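Protein YrdA (Escherichia coli, PDB 3TIO) binds zinc between subunits of its trimer and is a homologue of gamma-class carbonic anhydrases, its own activity being uncertain. Local coordinates at residues M93-T98 / L111-I116; H49-G54 / N78-G83; I116-V121 / N132-S137. The protein carries 1 engineered substitution. All coordinates share one frame; numbering follows the deposited sequence.

Overall arrangement
All three contacts join successive coils of one left-handed parallel beta-helix. Contacts 2 and 3 lie in the same parallel sheet, their centres about 15 Å apart, and between them runs strand 98-99, which begins in contact 1. Contact 1 therefore touches both: the Thr81 N to Cys97 O pair is 3.1 Å apart toward contact 2, and on the other side Val117 N lies 2.8 Å from Thr98 O. Contacts 1 and 3 also share Ile116. Contact 1 holds the zinc ligand His95 directly, whereas contact 2 has no zinc ligand; the side chain of Leu80 is about 9 Å from a bound zinc. Contact 3 lies toward the C-terminal end of the beta-helix.

Contact 1: residues M93-T98 / L111-I116; sequences MLHGCT and LLDGAI. With ZN (zinc ion), chain G.
The imidazole of His95 receives the carboxylate of Asp113 at one edge, near the ring plane, while the NE2 edge carries zinc at 2.0 Å. The rings of His66 and His69 of the same chain meet it at steep inclinations and, with His90 of a neighbouring subunit, complete the zinc site. His95 ND1, 2.9 Å from Asp113 OD1, makes weak bonds to both oxygens, bent to about 145°, consistent with one shared N-H. The two planes are turned 65° apart, and Asp113 OD1 also has a stronger partner in Thr68 OG1, so Thr68 and His95 together position the carboxylate. With CG roughly anti to the backbone N (chi1 -152°), the imidazole lies alongside Asp113 and can present NE2 to the metal.

Behind the ring, the backbones pair in parallel: Leu111 N bonds Met93 O at 2.8 Å, and Leu111 O accepts from His95 N. A type II turn, closed by Ala115 N to Leu112 O, then shifts the register by one residue. Gly114 N reaches across to Gly96 O at 3.0 Å, and pairing resumes where Thr98 N meets Ala115 O at 2.9 Å. Inside the coil, Leu94 CD2 lies 3.7 Å from Leu111 CD2. Strands 64-66 and 80-82 pack beside Leu94, strand 98-99 also touches both leucines, and strand 128-129 adjoins Leu111 and Ala115.

Contact 2: residues H49-G54 / N78-G83; sequences HYVQIG and NPLTIG
Pro79 is gripped by two aromatic rings, His49 and Tyr50, each using one face. Its CD sits over the centre of the imidazole, 3.5 Å from the His49 ring centroid, and its CB lies just 13° off the normal through the Tyr50 ring; both are CH-pi contacts. In a second layer, the rings are themselves held. Tyr50 N donates to His49 ND1 in the ring plane at 2.9 Å, which makes ND1 the acceptor and fixes the imidazole's rotation. The Tyr50 ring stands where it does because CG lies between the backbone N and carbonyl carbon (chi1 70°), and Arg31 adds a cation-pi contact. A water links Tyr50 OH, at 2.6 Å, to Thr81 OG1.

Further along, strands 50-53 and 80-82 run parallel within 4°, their axes 4.8 Å apart. The ladder alternates regularly: Leu80 N to Tyr50 O, Gln52 N to Leu80 O, Ile82 N to Gln52 O at 2.8 Å, and Gly54 N to Ile82 O. Another water gives hydrogens to Gln52 OE1 and Ile82 O. On the opposite face from Gln52 and Thr81, Val51 CG1 packs 4.0 Å from Leu80 CD2 and Ile53 lies beside Ile82, with Leu65 and Leu94 joining them. In-register stacking of like aliphatic residues inside a coil is characteristic of the left-handed parallel beta-helix of the hexapeptide-repeat family.

Contact 3: residues I116-V121 / N132-S137; sequences IVEDDV and NKRLES
At the last pair of strands, within this chain, of one sheet of a left-handed beta-helix, strands 116-117 and 134-135 lie side by side in parallel, and the Glu118 side chain bonds to residues on both sides of Leu135. The ladder is regular: Ile116 N donates to Lys133 O, Leu135 N to Ile116 O at 2.7 Å, and Glu118 N to Leu135 O at 3.1 Å. Glu118 OE1 accepts the backbone N-H of Ser137 at 2.8 Å on the anti side, 26° out of the carboxylate plane. Its OE2 uses the anti lone pair for a salt bridge with Arg134 NH1, also 2.8 Å away.

The Arg134 chain bends at chi3 (-74°), which turns the guanidinium across toward 116-118, with Glu118 OE2 near its plane at the edge and Ile116 CD1 over one face, 3.6 Å from Arg134 NH2. Only NH1 bonds, and with the carboxylate and guanidinium planes 68° apart this is not a flat double bridge.

Ser137 OG donates to Asp119 O at 2.6 Å, from above the carbonyl plane, and a water joins the hydroxyl to Asp120 OD2. On the inner face Val117 CG2 packs 4.0 Å from Leu135 CD1. Val121 CG2 presses on Glu136 O, a buried oxygen with no polar partner in the model.

Asp119 OD1 accepts from the backbone N of Asn101, and Asp120 OD1 forms a salt bridge with Arg102. Val117 pairs by its backbone with Thr98 and Gly100, strand 139-143 brings Tyr141 against Val121 and Leu135, and strand 146-151 adjoins Lys133 and Glu136.

Contact 1: residues M93-T98 / L111-I116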
loop_
_atom_site.group_PDB
_atom_site.type_symbol
_atom_site.label_atom_id
_atom_site.label_comp_id
_atom_site.label_asym_id
_atom_site.label_seq_id
_atom_site.Cartn_x
_atom_site.Cartn_y
_atom_site.Cartn_z
ATOM N N MET A 93 3.224 2.385 -6.954
ATOM C CA MET A 93 4.535 2.708 -6.406
ATOM C C MET A 93 5.418 3.135 -7.573
ATOM O O MET A 93 5.695 2.328 -8.458
ATOM C CB MET A 93 5.126 1.461 -5.742
ATOM C CG MET A 93 6.566 1.577 -5.263
ATOM S SD MET A 93 6.712 2.236 -3.607
ATOM C CE MET A 93 7.643 3.749 -3.950
ATOM N N LEU A 94 5.827 4.402 -7.594
ATOM C CA LEU A 94 6.700 4.906 -8.652
ATOM C C LEU A 94 8.018 5.266 -7.993
ATOM O O LEU A 94 8.053 6.033 -7.029
ATOM C CB LEU A 94 6.101 6.140 -9.321
ATOM C CG LEU A 94 4.732 5.960 -9.981
ATOM C CD1 LEU A 94 4.317 7.274 -10.621
ATOM C CD2 LEU A 94 4.780 4.846 -11.025
ATOM N N HIS A 95 9.109 4.724 -8.518
ATOM C CA HIS A 95 10.396 4.977 -7.911
ATOM C C HIS A 95 11.509 5.341 -8.880
ATOM O O HIS A 95 12.098 4.468 -9.509
ATOM C CB HIS A 95 10.805 3.754 -7.096
ATOM C CG HIS A 95 11.691 4.081 -5.943
ATOM N ND1 HIS A 95 13.066 4.083 -6.035
ATOM C CD2 HIS A 95 11.395 4.493 -4.690
ATOM C CE1 HIS A 95 13.579 4.488 -4.887
ATOM N NE2 HIS A 95 12.585 4.742 -4.056
ATOM N N GLY A 96 11.790 6.637 -8.988
ATOM C CA GLY A 96 12.857 7.105 -9.856
ATOM C C GLY A 96 12.792 6.645 -11.297
ATOM O O GLY A 96 13.817 6.332 -11.906
ATOM N N CYS A 97 11.588 6.606 -11.848
ATOM C CA CYS A 97 11.409 6.197 -13.232
ATOM C C CYS A 97 11.003 7.391 -14.083
ATOM O O CYS A 97 10.878 8.514 -13.583
ATOM C CB CYS A 97 10.343 5.105 -13.324
ATOM S SG CYS A 97 8.785 5.532 -12.526
ATOM N N THR A 98 10.812 7.140 -15.375
ATOM C CA THR A 98 10.405 8.178 -16.311
ATOM C C THR A 98 9.170 7.681 -17.042
ATOM O O THR A 98 9.188 6.605 -17.635
ATOM C CB THR A 98 11.503 8.470 -17.352
ATOM O OG1 THR A 98 12.679 8.944 -16.685
ATOM C CG2 THR A 98 11.027 9.522 -18.347
ATOM N N LEU A 111 6.760 0.458 -10.326
ATOM C CA LEU A 111 7.690 0.841 -11.390
ATOM C C LEU A 111 9.003 1.217 -10.719
ATOM O O LEU A 111 9.058 2.156 -9.918
ATOM C CB LEU A 111 7.133 2.014 -12.205
ATOM C CG LEU A 111 6.171 1.661 -13.350
ATOM C CD1 LEU A 111 4.944 0.939 -12.818
ATOM C CD2 LEU A 111 5.765 2.933 -14.078
ATOM N N LEU A 112 10.060 0.479 -11.044
ATOM C CA LEU A 112 11.359 0.691 -10.424
ATOM C C LEU A 112 12.301 1.678 -11.095
ATOM O O LEU A 112 12.060 2.152 -12.203
ATOM C CB LEU A 112 12.054 -0.659 -10.242
ATOM C CG LEU A 112 11.239 -1.623 -9.373
ATOM C CD1 LEU A 112 11.911 -2.989 -9.335
ATOM C CD2 LEU A 112 11.087 -1.044 -7.967
ATOM N N ASP A 113 13.389 1.966 -10.392
ATOM C CA ASP A 113 14.391 2.921 -10.839
ATOM C C ASP A 113 14.919 2.707 -12.246
ATOM O O ASP A 113 15.243 1.589 -12.643
ATOM C CB ASP A 113 15.555 2.921 -9.853
ATOM C CG ASP A 113 15.104 3.180 -8.436
ATOM O OD1 ASP A 113 15.303 4.307 -7.945
ATOM O OD2 ASP A 113 14.540 2.254 -7.821
ATOM N N GLY A 114 15.005 3.799 -12.995
ATOM C CA GLY A 114 15.522 3.726 -14.349
ATOM C C GLY A 114 14.534 3.266 -15.401
ATOM O O GLY A 114 14.828 3.348 -16.595
ATOM N N ALA A 115 13.370 2.781 -14.983
ATOM C CA ALA A 115 12.375 2.329 -15.948
ATOM C C ALA A 115 11.939 3.514 -16.801
ATOM O O ALA A 115 11.877 4.648 -16.322
ATOM C CB ALA A 115 11.173 1.724 -15.232
ATOM N N ILE A 116 11.651 3.245 -18.068
ATOM C CA ILE A 116 11.224 4.281 -18.998
ATOM C C ILE A 116 9.969 3.825 -19.719
ATOM O O ILE A 116 9.988 2.826 -20.434
ATOM C CB ILE A 116 12.305 4.563 -20.065
ATOM C CG1 ILE A 116 13.609 4.993 -19.391
ATOM C CG2 ILE A 116 11.814 5.634 -21.029
ATOM C CD1 ILE A 116 14.751 5.227 -20.364
HETATM ZN ZN ZN G . 12.718 5.577 -2.193
HETATM O O HOH W 1 14.056 6.692 -15.928
#

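Contact 2: residues H49-G54 / N78-G83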
loop_
_atom_site.group_PDB
_atom_site.type_symbol
_atom_site.label_atom_id
_atom_site.label_comp_id
_atom_site.label_asym_id
_atom_site.label_seq_id
_atom_site.Cartn_x
_atom_site.Cartn_y
_atom_site.Cartn_z
ATOM N N HIS A 49 16.258 14.319 -4.730
ATOM C CA HIS A 49 16.146 14.772 -6.110
ATOM C C HIS A 49 14.711 15.226 -6.313
ATOM O O HIS A 49 13.889 15.098 -5.407
ATOM C CB HIS A 49 16.522 13.670 -7.103
ATOM C CG HIS A 49 17.253 14.183 -8.306
ATOM N ND1 HIS A 49 16.692 15.075 -9.194
ATOM C CD2 HIS A 49 18.520 13.970 -8.737
ATOM C CE1 HIS A 49 17.581 15.392 -10.119
ATOM N NE2 HIS A 49 18.698 14.735 -9.865
ATOM N N TYR A 50 14.394 15.754 -7.488
ATOM C CA TYR A 50 13.052 16.261 -7.721
ATOM C C TYR A 50 12.067 15.285 -8.336
ATOM O O TYR A 50 12.442 14.256 -8.899
ATOM C CB TYR A 50 13.116 17.525 -8.594
ATOM C CG TYR A 50 13.518 17.288 -10.038
ATOM C CD1 TYR A 50 12.602 16.807 -10.974
ATOM C CD2 TYR A 50 14.819 17.549 -10.467
ATOM C CE1 TYR A 50 12.973 16.591 -12.309
ATOM C CE2 TYR A 50 15.200 17.337 -11.792
ATOM C CZ TYR A 50 14.276 16.859 -12.706
ATOM O OH TYR A 50 14.659 16.637 -14.008
ATOM N N VAL A 51 10.793 15.631 -8.196
ATOM C CA VAL A 51 9.694 14.872 -8.770
ATOM C C VAL A 51 9.006 15.885 -9.670
ATOM O O VAL A 51 8.644 16.973 -9.220
ATOM C CB VAL A 51 8.685 14.387 -7.701
ATOM C CG1 VAL A 51 7.487 13.733 -8.385
ATOM C CG2 VAL A 51 9.357 13.409 -6.753
ATOM N N GLN A 52 8.845 15.536 -10.940
ATOM C CA GLN A 52 8.213 16.422 -11.904
ATOM C C GLN A 52 6.991 15.722 -12.476
ATOM O O GLN A 52 7.106 14.644 -13.060
ATOM C CB GLN A 52 9.202 16.746 -13.027
ATOM C CG GLN A 52 8.731 17.811 -14.004
ATOM C CD GLN A 52 9.711 18.014 -15.146
ATOM O OE1 GLN A 52 9.673 17.301 -16.150
ATOM N NE2 GLN A 52 10.609 18.978 -14.988
ATOM N N ILE A 53 5.820 16.327 -12.301
ATOM C CA ILE A 53 4.581 15.749 -12.803
ATOM C C ILE A 53 3.911 16.680 -13.818
ATOM O O ILE A 53 3.580 17.827 -13.502
ATOM C CB ILE A 53 3.615 15.451 -11.636
ATOM C CG1 ILE A 53 4.337 14.598 -10.587
ATOM C CG2 ILE A 53 2.375 14.742 -12.152
ATOM C CD1 ILE A 53 3.450 14.080 -9.466
ATOM N N GLY A 54 3.714 16.170 -15.032
ATOM C CA GLY A 54 3.108 16.942 -16.104
ATOM C C GLY A 54 1.638 17.285 -15.959
ATOM O O GLY A 54 0.922 16.706 -15.144
ATOM N N ASN A 78 18.466 10.400 -8.566
ATOM C CA ASN A 78 17.853 10.666 -9.861
ATOM C C ASN A 78 16.387 11.022 -9.663
ATOM O O ASN A 78 15.736 10.529 -8.744
ATOM C CB ASN A 78 17.989 9.453 -10.780
ATOM C CG ASN A 78 19.403 9.264 -11.288
ATOM O OD1 ASN A 78 19.993 10.175 -11.874
ATOM N ND2 ASN A 78 19.955 8.077 -11.072
ATOM N N PRO A 79 15.842 11.875 -10.539
ATOM C CA PRO A 79 14.447 12.300 -10.440
ATOM C C PRO A 79 13.383 11.315 -10.901
ATOM O O PRO A 79 13.667 10.311 -11.557
ATOM C CB PRO A 79 14.428 13.563 -11.287
ATOM C CG PRO A 79 15.346 13.180 -12.414
ATOM C CD PRO A 79 16.504 12.523 -11.687
ATOM N N LEU A 80 12.149 11.622 -10.518
ATOM C CA LEU A 80 10.984 10.860 -10.934
ATOM C C LEU A 80 10.295 11.847 -11.869
ATOM O O LEU A 80 9.937 12.955 -11.461
ATOM C CB LEU A 80 10.080 10.532 -9.741
ATOM C CG LEU A 80 8.664 10.061 -10.095
ATOM C CD1 LEU A 80 8.722 8.815 -10.969
ATOM C CD2 LEU A 80 7.889 9.783 -8.814
ATOM N N THR A 81 10.138 11.461 -13.127
ATOM C CA THR A 81 9.526 12.338 -14.108
ATOM C C THR A 81 8.296 11.679 -14.709
ATOM O O THR A 81 8.358 10.545 -15.181
ATOM C CB THR A 81 10.529 12.670 -15.232
ATOM O OG1 THR A 81 11.744 13.167 -14.654
ATOM C CG2 THR A 81 9.953 13.719 -16.172
ATOM N N ILE A 82 7.180 12.397 -14.676
ATOM C CA ILE A 82 5.919 11.903 -15.214
ATOM C C ILE A 82 5.378 12.934 -16.198
ATOM O O ILE A 82 5.344 14.129 -15.892
ATOM C CB ILE A 82 4.883 11.688 -14.085
ATOM C CG1 ILE A 82 5.465 10.758 -13.015
ATOM C CG2 ILE A 82 3.595 11.125 -14.666
ATOM C CD1 ILE A 82 4.616 10.649 -11.759
ATOM N N GLY A 83 4.956 12.466 -17.371
ATOM C CA GLY A 83 4.433 13.356 -18.395
ATOM C C GLY A 83 3.034 13.901 -18.174
ATOM O O GLY A 83 2.537 13.943 -17.047
HETATM O O HOH W 2 13.155 15.212 -15.626
HETATM O O HOH W 3 6.918 16.223 -16.840
#

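Contact 3: residues I116-V121 / N132-S137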
loop_
_atom_site.group_PDB
_atom_site.type_symbol
_atom_site.label_atom_id
_atom_site.label_comp_id
_atom_site.label_asym_id
_atom_site.label_seq_id
_atom_site.Cartn_x
_atom_site.Cartn_y
_atom_site.Cartn_z
ATOM N N ILE A 116 11.651 3.245 -18.068
ATOM C CA ILE A 116 11.224 4.281 -18.998
ATOM C C ILE A 116 9.969 3.825 -19.719
ATOM O O ILE A 116 9.988 2.826 -20.434
ATOM C CB ILE A 116 12.305 4.563 -20.065
ATOM C CG1 ILE A 116 13.609 4.993 -19.391
ATOM C CG2 ILE A 116 11.814 5.634 -21.029
ATOM C CD1 ILE A 116 14.751 5.227 -20.364
ATOM N N VAL A 117 8.874 4.551 -19.525
ATOM C CA VAL A 117 7.624 4.208 -20.182
ATOM C C VAL A 117 7.330 5.257 -21.249
ATOM O O VAL A 117 7.138 6.430 -20.940
ATOM C CB VAL A 117 6.456 4.159 -19.175
ATOM C CG1 VAL A 117 5.188 3.670 -19.872
ATOM C CG2 VAL A 117 6.816 3.243 -18.010
ATOM N N GLU A 118 7.306 4.831 -22.508
ATOM C CA GLU A 118 7.040 5.747 -23.609
ATOM C C GLU A 118 5.566 6.145 -23.650
ATOM O O GLU A 118 4.756 5.637 -22.877
ATOM C CB GLU A 118 7.460 5.105 -24.933
ATOM C CG GLU A 118 8.862 4.508 -24.886
ATOM C CD GLU A 118 9.390 4.101 -26.246
ATOM O OE1 GLU A 118 8.581 3.737 -27.126
ATOM O OE2 GLU A 118 10.626 4.132 -26.428
ATOM N N ASP A 119 5.216 7.046 -24.562
ATOM C CA ASP A 119 3.840 7.519 -24.670
ATOM C C ASP A 119 2.849 6.448 -25.113
ATOM O O ASP A 119 3.221 5.453 -25.731
ATOM C CB ASP A 119 3.749 8.698 -25.648
ATOM C CG ASP A 119 4.848 9.721 -25.445
ATOM O OD1 ASP A 119 5.162 10.050 -24.285
ATOM O OD2 ASP A 119 5.393 10.209 -26.460
ATOM N N ASP A 120 1.577 6.675 -24.788
ATOM C CA ASP A 120 0.492 5.778 -25.164
ATOM C C ASP A 120 0.747 4.325 -24.793
ATOM O O ASP A 120 0.757 3.437 -25.648
ATOM C CB ASP A 120 0.227 5.893 -26.668
ATOM C CG ASP A 120 -0.115 7.311 -27.088
ATOM O OD1 ASP A 120 -1.054 7.885 -26.507
ATOM O OD2 ASP A 120 0.552 7.849 -27.997
ATOM N N VAL A 121 0.947 4.091 -23.502
ATOM C CA VAL A 121 1.197 2.754 -22.995
ATOM C C VAL A 121 0.237 2.447 -21.858
ATOM O O VAL A 121 -0.158 3.337 -21.105
ATOM C CB VAL A 121 2.646 2.620 -22.470
ATOM C CG1 VAL A 121 2.822 1.303 -21.720
ATOM C CG2 VAL A 121 3.627 2.702 -23.634
ATOM N N ASN A 132 15.384 -0.055 -15.042
ATOM C CA ASN A 132 15.882 0.244 -16.379
ATOM C C ASN A 132 15.135 -0.376 -17.553
ATOM O O ASN A 132 15.621 -0.324 -18.682
ATOM C CB ASN A 132 17.359 -0.138 -16.477
ATOM C CG ASN A 132 18.215 0.600 -15.472
ATOM O OD1 ASN A 132 18.214 1.829 -15.423
ATOM N ND2 ASN A 132 18.956 -0.147 -14.662
ATOM N N LYS A 133 13.967 -0.963 -17.317
ATOM C CA LYS A 133 13.234 -1.550 -18.432
ATOM C C LYS A 133 12.498 -0.468 -19.219
ATOM O O LYS A 133 11.866 0.415 -18.638
ATOM C CB LYS A 133 12.230 -2.603 -17.947
ATOM C CG LYS A 133 11.507 -3.305 -19.097
ATOM C CD LYS A 133 10.665 -4.477 -18.622
ATOM C CE LYS A 133 9.980 -5.172 -19.795
ATOM N NZ LYS A 133 10.956 -5.735 -20.774
ATOM N N ARG A 134 12.596 -0.533 -20.543
ATOM C CA ARG A 134 11.927 0.430 -21.407
ATOM C C ARG A 134 10.658 -0.194 -21.980
ATOM O O ARG A 134 10.692 -1.298 -22.526
ATOM C CB ARG A 134 12.857 0.859 -22.552
ATOM C CG ARG A 134 12.181 1.714 -23.623
ATOM C CD ARG A 134 13.141 2.054 -24.755
ATOM N NE ARG A 134 14.117 3.068 -24.367
ATOM C CZ ARG A 134 13.858 4.371 -24.299
ATOM N NH1 ARG A 134 12.650 4.828 -24.597
ATOM N NH2 ARG A 134 14.808 5.220 -23.932
ATOM N N LEU A 135 9.538 0.509 -21.843
ATOM C CA LEU A 135 8.269 0.019 -22.365
ATOM C C LEU A 135 7.933 0.772 -23.646
ATOM O O LEU A 135 7.725 1.988 -23.634
ATOM C CB LEU A 135 7.151 0.200 -21.331
ATOM C CG LEU A 135 7.397 -0.419 -19.948
ATOM C CD1 LEU A 135 6.082 -0.467 -19.177
ATOM C CD2 LEU A 135 7.977 -1.818 -20.085
ATOM N N GLU A 136 7.895 0.031 -24.748
ATOM C CA GLU A 136 7.617 0.580 -26.068
ATOM C C GLU A 136 6.227 1.187 -26.217
ATOM O O GLU A 136 5.227 0.611 -25.789
ATOM C CB GLU A 136 7.818 -0.511 -27.119
ATOM C CG GLU A 136 9.247 -1.022 -27.196
ATOM C CD GLU A 136 9.357 -2.340 -27.935
ATOM O OE1 GLU A 136 8.820 -2.440 -29.059
ATOM O OE2 GLU A 136 9.985 -3.274 -27.393
ATOM N N SER A 137 6.186 2.355 -26.850
ATOM C CA SER A 137 4.952 3.088 -27.086
ATOM C C SER A 137 3.895 2.289 -27.846
ATOM O O SER A 137 4.212 1.511 -28.749
ATOM C CB SER A 137 5.266 4.373 -27.856
ATOM O OG SER A 137 4.083 5.066 -28.200
HETATM O O HOH W 4 2.358 6.968 -29.684
#